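Local coordinates for uncharacterized protein AF_1796 (Archaeoglobus fulgidus, PDB 1VIM) that is of unknown function but probably binds a carbohydrate derivative and may act as an isomerase, at residues 64-69 / 76-81; 38-43 / 167-172. One frame throughout, in Å; residues are numbered along the deposited sequence.

Contact 1 (64-69 / 76-81); sequences AFAMRL and VYVVGE
Val78 O accepts two hydrogen bonds, one from Glu81 N at 3.1 Å, which closes a type II beta turn, and one from Thr84 OG1. These bonds fix the chain where it leaves strand 76-78, the second strand of a beta-alpha-beta unit built from strand 50-53, helix 56-71 and strand 76-78. The axes of helix 64-69 and strand 76-78 come within 8.0 Å at 160°, close to antiparallel, as expected when a helix returns the chain to start a parallel strand. Their interface is apolar. Ala66 CB meets two valine methyls of the strand, 3.8 Å from Val76 CG2 and 4.0 Å from Val78 CG2. Leu69 lies roughly perpendicular to Val76 and brings CD1 to 4.1 Å from CG2 of Val76. Ala66 also packs on Val52 of strand 50-53, and Thr82 of a third subunit packs on Ala66 and Val78. With chi1 at 56°, Val76 CG1 lies between its own backbone N and carbonyl carbon, and from there the methyl rests 3.5 Å from the helix carbonyl Ala66 O.

Contact 2 (38-43 / 167-172); sequences GEMIKL and MIFLDA
Between 38-43 and 167-172 a single methionine makes every contact: Met40 meets both Phe169 and Leu170, although the nearest CA pair, Met40 and Leu170, is 10.9 Å apart. The reach comes from its shape, with CG anti to the backbone N (chi1 177°) and the chain extended to the methyl end. The sulfur meets Phe169 as a Met-aromatic contact of the edge type: Met40 SD lies 5.3 Å from the centroid of the Phe169 ring and 87° off the ring normal, hence almost in the ring plane and not over a face. The closest ring atom is Phe169 CE2, 4.2 Å from Met40 SD. Met40 and Phe169 run alongside each other, pointing opposite ways. One atom further on, Met40 CE touches Leu170 CD2 at 4.1 Å, and here the leucine side chain stands nearly square to the methionine chain. No hydrogen bond links the segments, and all three touching residues are buried, so the join depends on dispersion and sulfur-ring contact. Helices 34-46 and 160-181, which also meet where Met40 and Ile41 pack on Leu173, lie beside the parallel sheet of the SIS fold: Met40 also packs on Val120 and Val122 of strand 118-123, Met40 and Phe169 share Met138 of strand 136-139, and Leu170 turns to Ile61 and Phe65 of helix 56-71.

The centres of contacts 1 and 2 lie 14 Å apart, and helices 56-71 and 160-181 join them directly. Ala64 CB of contact 1 is 3.8 Å from Met167 SD of contact 2, and Phe65 CD1 is 3.8 Å from Leu170 CB. Leu69 CD1 in turn lies 3.7 Å above one face of the Phe65 ring, so apolar packing runs from Leu170 of contact 2 through Phe65 and Leu69 to Val76 of contact 1. In sequence, 64-69 and 76-81 both fall between 38-43 and 167-172. Arg57 of the second subunit bridges helices 56-71 and 160-181, with NH1 hydrogen-bonded to Ala64 O and NH2 in a salt bridge with Asp171 OD1.

Contact 1 (64-69 / 76-81)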
loop_
_atom_site.group_PDB
_atom_site.type_symbol
_atom_site.label_atom_id
_atom_site.label_comp_id
_atom_site.label_asym_id
_atom_site.label_seq_id
_atom_site.Cartn_x
_atom_site.Cartn_y
_atom_site.Cartn_z
ATOM N N ALA A 64 7.579 -9.213 -1.491
ATOM C CA ALA A 64 7.441 -10.632 -1.794
ATOM C C ALA A 64 8.344 -11.468 -0.902
ATOM O O ALA A 64 7.917 -12.523 -0.393
ATOM C CB ALA A 64 7.767 -10.900 -3.240
ATOM N N PHE A 65 9.577 -11.002 -0.687
ATOM C CA PHE A 65 10.507 -11.708 0.166
ATOM C C PHE A 65 10.043 -11.681 1.617
ATOM O O PHE A 65 10.080 -12.728 2.318
ATOM C CB PHE A 65 11.875 -11.080 -0.004
ATOM C CG PHE A 65 12.968 -11.728 0.827
ATOM C CD1 PHE A 65 13.190 -13.091 0.786
ATOM C CD2 PHE A 65 13.802 -10.931 1.588
ATOM C CE1 PHE A 65 14.226 -13.658 1.529
ATOM C CE2 PHE A 65 14.862 -11.510 2.343
ATOM C CZ PHE A 65 15.044 -12.880 2.298
ATOM N N ALA A 66 9.605 -10.513 2.091
ATOM C CA ALA A 66 9.145 -10.424 3.495
ATOM C C ALA A 66 7.969 -11.389 3.746
ATOM O O ALA A 66 7.886 -12.058 4.785
ATOM C CB ALA A 66 8.747 -8.996 3.850
ATOM N N MET A 67 7.053 -11.485 2.785
ATOM C CA MET A 67 5.914 -12.357 2.951
ATOM C C MET A 67 6.401 -13.812 3.117
ATOM O O MET A 67 5.944 -14.537 3.984
ATOM C CB MET A 67 4.975 -12.234 1.757
ATOM C CG MET A 67 3.731 -13.118 1.906
ATOM S SD MET A 67 2.654 -13.155 0.504
ATOM C CE MET A 67 1.836 -11.539 0.614
ATOM N N ARG A 68 7.365 -14.234 2.299
ATOM C CA ARG A 68 7.913 -15.583 2.437
ATOM C C ARG A 68 8.653 -15.782 3.749
ATOM O O ARG A 68 8.561 -16.872 4.353
ATOM C CB ARG A 68 8.863 -15.887 1.290
ATOM C CG ARG A 68 8.171 -16.434 0.127
ATOM C CD ARG A 68 7.693 -17.931 0.288
ATOM N NE ARG A 68 7.146 -18.233 -1.003
ATOM C CZ ARG A 68 5.921 -17.975 -1.372
ATOM N NH1 ARG A 68 5.020 -17.559 -0.474
ATOM N NH2 ARG A 68 5.570 -18.164 -2.641
ATOM N N LEU A 69 9.411 -14.790 4.205
ATOM C CA LEU A 69 10.052 -14.925 5.520
ATOM C C LEU A 69 8.993 -15.117 6.595
ATOM O O LEU A 69 9.202 -15.886 7.536
ATOM C CB LEU A 69 10.952 -13.715 5.842
ATOM C CG LEU A 69 12.245 -13.577 5.027
ATOM C CD1 LEU A 69 12.928 -12.293 5.434
ATOM C CD2 LEU A 69 13.163 -14.790 5.190
ATOM N N VAL A 76 9.039 -10.474 10.876
ATOM C CA VAL A 76 9.490 -9.670 9.743
ATOM C C VAL A 76 8.520 -8.521 9.493
ATOM O O VAL A 76 7.322 -8.643 9.703
ATOM C CB VAL A 76 9.695 -10.549 8.476
ATOM C CG1 VAL A 76 8.445 -11.307 8.117
ATOM C CG2 VAL A 76 10.240 -9.763 7.295
ATOM N N TYR A 77 9.068 -7.419 8.992
ATOM C CA TYR A 77 8.283 -6.209 8.694
ATOM C C TYR A 77 8.807 -5.564 7.446
ATOM O O TYR A 77 9.971 -5.712 7.087
ATOM C CB TYR A 77 8.409 -5.189 9.826
ATOM C CG TYR A 77 8.117 -5.759 11.173
ATOM C CD1 TYR A 77 6.815 -6.002 11.579
ATOM C CD2 TYR A 77 9.179 -6.055 12.054
ATOM C CE1 TYR A 77 6.593 -6.566 12.908
ATOM C CE2 TYR A 77 8.959 -6.583 13.300
ATOM C CZ TYR A 77 7.710 -6.841 13.697
ATOM O OH TYR A 77 7.645 -7.330 15.003
ATOM N N VAL A 78 7.930 -4.767 6.841
ATOM C CA VAL A 78 8.310 -3.908 5.714
ATOM C C VAL A 78 8.406 -2.468 6.216
ATOM O O VAL A 78 7.451 -1.932 6.814
ATOM C CB VAL A 78 7.231 -3.967 4.630
ATOM C CG1 VAL A 78 7.609 -3.070 3.432
ATOM C CG2 VAL A 78 7.027 -5.385 4.167
ATOM N N VAL A 79 9.537 -1.815 5.953
ATOM C CA VAL A 79 9.714 -0.430 6.398
ATOM C C VAL A 79 8.619 0.454 5.832
ATOM O O VAL A 79 8.283 0.358 4.651
ATOM C CB VAL A 79 11.115 0.134 6.015
ATOM C CG1 VAL A 79 11.221 1.631 6.359
ATOM C CG2 VAL A 79 12.210 -0.656 6.702
ATOM N N GLY A 80 8.042 1.280 6.703
ATOM C CA GLY A 80 6.991 2.210 6.296
ATOM C C GLY A 80 5.569 1.691 6.366
ATOM O O GLY A 80 4.631 2.485 6.258
ATOM N N GLU A 81 5.405 0.394 6.574
ATOM C CA GLU A 81 4.081 -0.192 6.611
ATOM C C GLU A 81 3.413 -0.101 7.980
ATOM O O GLU A 81 4.031 0.210 9.008
ATOM C CB GLU A 81 4.099 -1.622 6.024
ATOM C CG GLU A 81 4.395 -1.641 4.535
ATOM C CD GLU A 81 3.314 -1.041 3.699
ATOM O OE1 GLU A 81 2.155 -0.896 4.189
ATOM O OE2 GLU A 81 3.659 -0.704 2.551
#

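Contact 2 (38-43 / 167-172)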
loop_
_atom_site.group_PDB
_atom_site.type_symbol
_atom_site.label_atom_id
_atom_site.label_comp_id
_atom_site.label_asym_id
_atom_site.label_seq_id
_atom_site.Cartn_x
_atom_site.Cartn_y
_atom_site.Cartn_z
ATOM N N GLY A 38 25.625 -17.717 2.825
ATOM C CA GLY A 38 25.648 -18.204 4.194
ATOM C C GLY A 38 25.626 -17.095 5.237
ATOM O O GLY A 38 24.937 -17.219 6.269
ATOM N N GLU A 39 26.387 -16.018 4.994
ATOM C CA GLU A 39 26.448 -14.875 5.925
ATOM C C GLU A 39 25.084 -14.183 6.007
ATOM O O GLU A 39 24.639 -13.762 7.084
ATOM C CB GLU A 39 27.518 -13.860 5.497
ATOM C CG GLU A 39 28.943 -14.374 5.641
ATOM C CD GLU A 39 29.941 -13.546 4.855
ATOM O OE1 GLU A 39 29.549 -12.504 4.271
ATOM O OE2 GLU A 39 31.134 -13.945 4.819
ATOM N N MET A 40 24.428 -14.047 4.858
ATOM C CA MET A 40 23.081 -13.458 4.831
ATOM C C MET A 40 22.082 -14.301 5.621
ATOM O O MET A 40 21.318 -13.774 6.437
ATOM C CB MET A 40 22.604 -13.264 3.382
ATOM C CG MET A 40 21.182 -12.731 3.272
ATOM S SD MET A 40 20.803 -12.281 1.569
ATOM C CE MET A 40 19.137 -11.594 1.768
ATOM N N ILE A 41 22.100 -15.620 5.400
ATOM C CA ILE A 41 21.234 -16.516 6.175
ATOM C C ILE A 41 21.516 -16.398 7.670
ATOM O O ILE A 41 20.598 -16.317 8.482
ATOM C CB ILE A 41 21.386 -17.982 5.709
ATOM C CG1 ILE A 41 20.783 -18.109 4.314
ATOM C CG2 ILE A 41 20.662 -18.961 6.667
ATOM C CD1 ILE A 41 21.053 -19.451 3.638
ATOM N N LYS A 42 22.801 -16.383 8.039
ATOM C CA LYS A 42 23.178 -16.253 9.436
ATOM C C LYS A 42 22.616 -14.976 10.087
ATOM O O LYS A 42 22.084 -15.034 11.208
ATOM C CB LYS A 42 24.703 -16.301 9.591
ATOM C CG LYS A 42 25.180 -16.184 11.028
ATOM N N LEU A 43 22.709 -13.831 9.393
ATOM C CA LEU A 43 22.151 -12.589 9.951
ATOM C C LEU A 43 20.629 -12.641 10.057
ATOM O O LEU A 43 20.045 -12.180 11.049
ATOM C CB LEU A 43 22.573 -11.348 9.159
ATOM C CG LEU A 43 24.027 -10.887 9.224
ATOM C CD1 LEU A 43 24.133 -9.477 8.666
ATOM C CD2 LEU A 43 24.534 -10.906 10.654
ATOM N N MET A 167 14.703 -11.142 -7.540
ATOM C CA MET A 167 13.532 -11.907 -7.148
ATOM C C MET A 167 13.841 -13.393 -7.178
ATOM O O MET A 167 13.515 -14.133 -6.226
ATOM C CB MET A 167 12.344 -11.595 -8.069
ATOM C CG MET A 167 11.022 -12.188 -7.551
ATOM S SD MET A 167 10.397 -11.573 -5.896
ATOM C CE MET A 167 11.093 -12.770 -4.622
ATOM N N ILE A 168 14.476 -13.848 -8.251
ATOM C CA ILE A 168 14.772 -15.271 -8.391
ATOM C C ILE A 168 15.769 -15.708 -7.312
ATOM O O ILE A 168 15.604 -16.762 -6.676
ATOM C CB ILE A 168 15.329 -15.533 -9.808
ATOM C CG1 ILE A 168 14.194 -15.443 -10.825
ATOM C CG2 ILE A 168 15.984 -16.918 -9.876
ATOM C CD1 ILE A 168 14.666 -15.256 -12.259
ATOM N N PHE A 169 16.797 -14.889 -7.068
ATOM C CA PHE A 169 17.724 -15.145 -5.983
ATOM C C PHE A 169 17.028 -15.279 -4.629
ATOM O O PHE A 169 17.326 -16.193 -3.846
ATOM C CB PHE A 169 18.816 -14.069 -5.889
ATOM C CG PHE A 169 19.568 -14.135 -4.607
ATOM C CD1 PHE A 169 20.431 -15.204 -4.351
ATOM C CD2 PHE A 169 19.329 -13.202 -3.611
ATOM C CE1 PHE A 169 21.068 -15.282 -3.124
ATOM C CE2 PHE A 169 19.980 -13.269 -2.401
ATOM C CZ PHE A 169 20.841 -14.314 -2.152
ATOM N N LEU A 170 16.136 -14.340 -4.311
ATOM C CA LEU A 170 15.474 -14.373 -2.987
ATOM C C LEU A 170 14.581 -15.613 -2.851
ATOM O O LEU A 170 14.492 -16.198 -1.762
ATOM C CB LEU A 170 14.719 -13.070 -2.744
ATOM C CG LEU A 170 15.695 -11.894 -2.556
ATOM C CD1 LEU A 170 14.967 -10.543 -2.622
ATOM C CD2 LEU A 170 16.468 -12.006 -1.265
ATOM N N ASP A 171 13.939 -16.032 -3.945
ATOM C CA ASP A 171 13.168 -17.277 -3.896
ATOM C C ASP A 171 14.097 -18.495 -3.766
ATOM O O ASP A 171 13.763 -19.464 -3.063
ATOM C CB ASP A 171 12.291 -17.460 -5.125
ATOM C CG ASP A 171 11.080 -16.598 -5.110
ATOM O OD1 ASP A 171 10.520 -16.319 -4.034
ATOM O OD2 ASP A 171 10.611 -16.182 -6.186
ATOM N N ALA A 172 15.285 -18.426 -4.355
ATOM C CA ALA A 172 16.287 -19.486 -4.170
ATOM C C ALA A 172 16.760 -19.552 -2.721
ATOM O O ALA A 172 16.974 -20.654 -2.159
ATOM C CB ALA A 172 17.471 -19.282 -5.100
#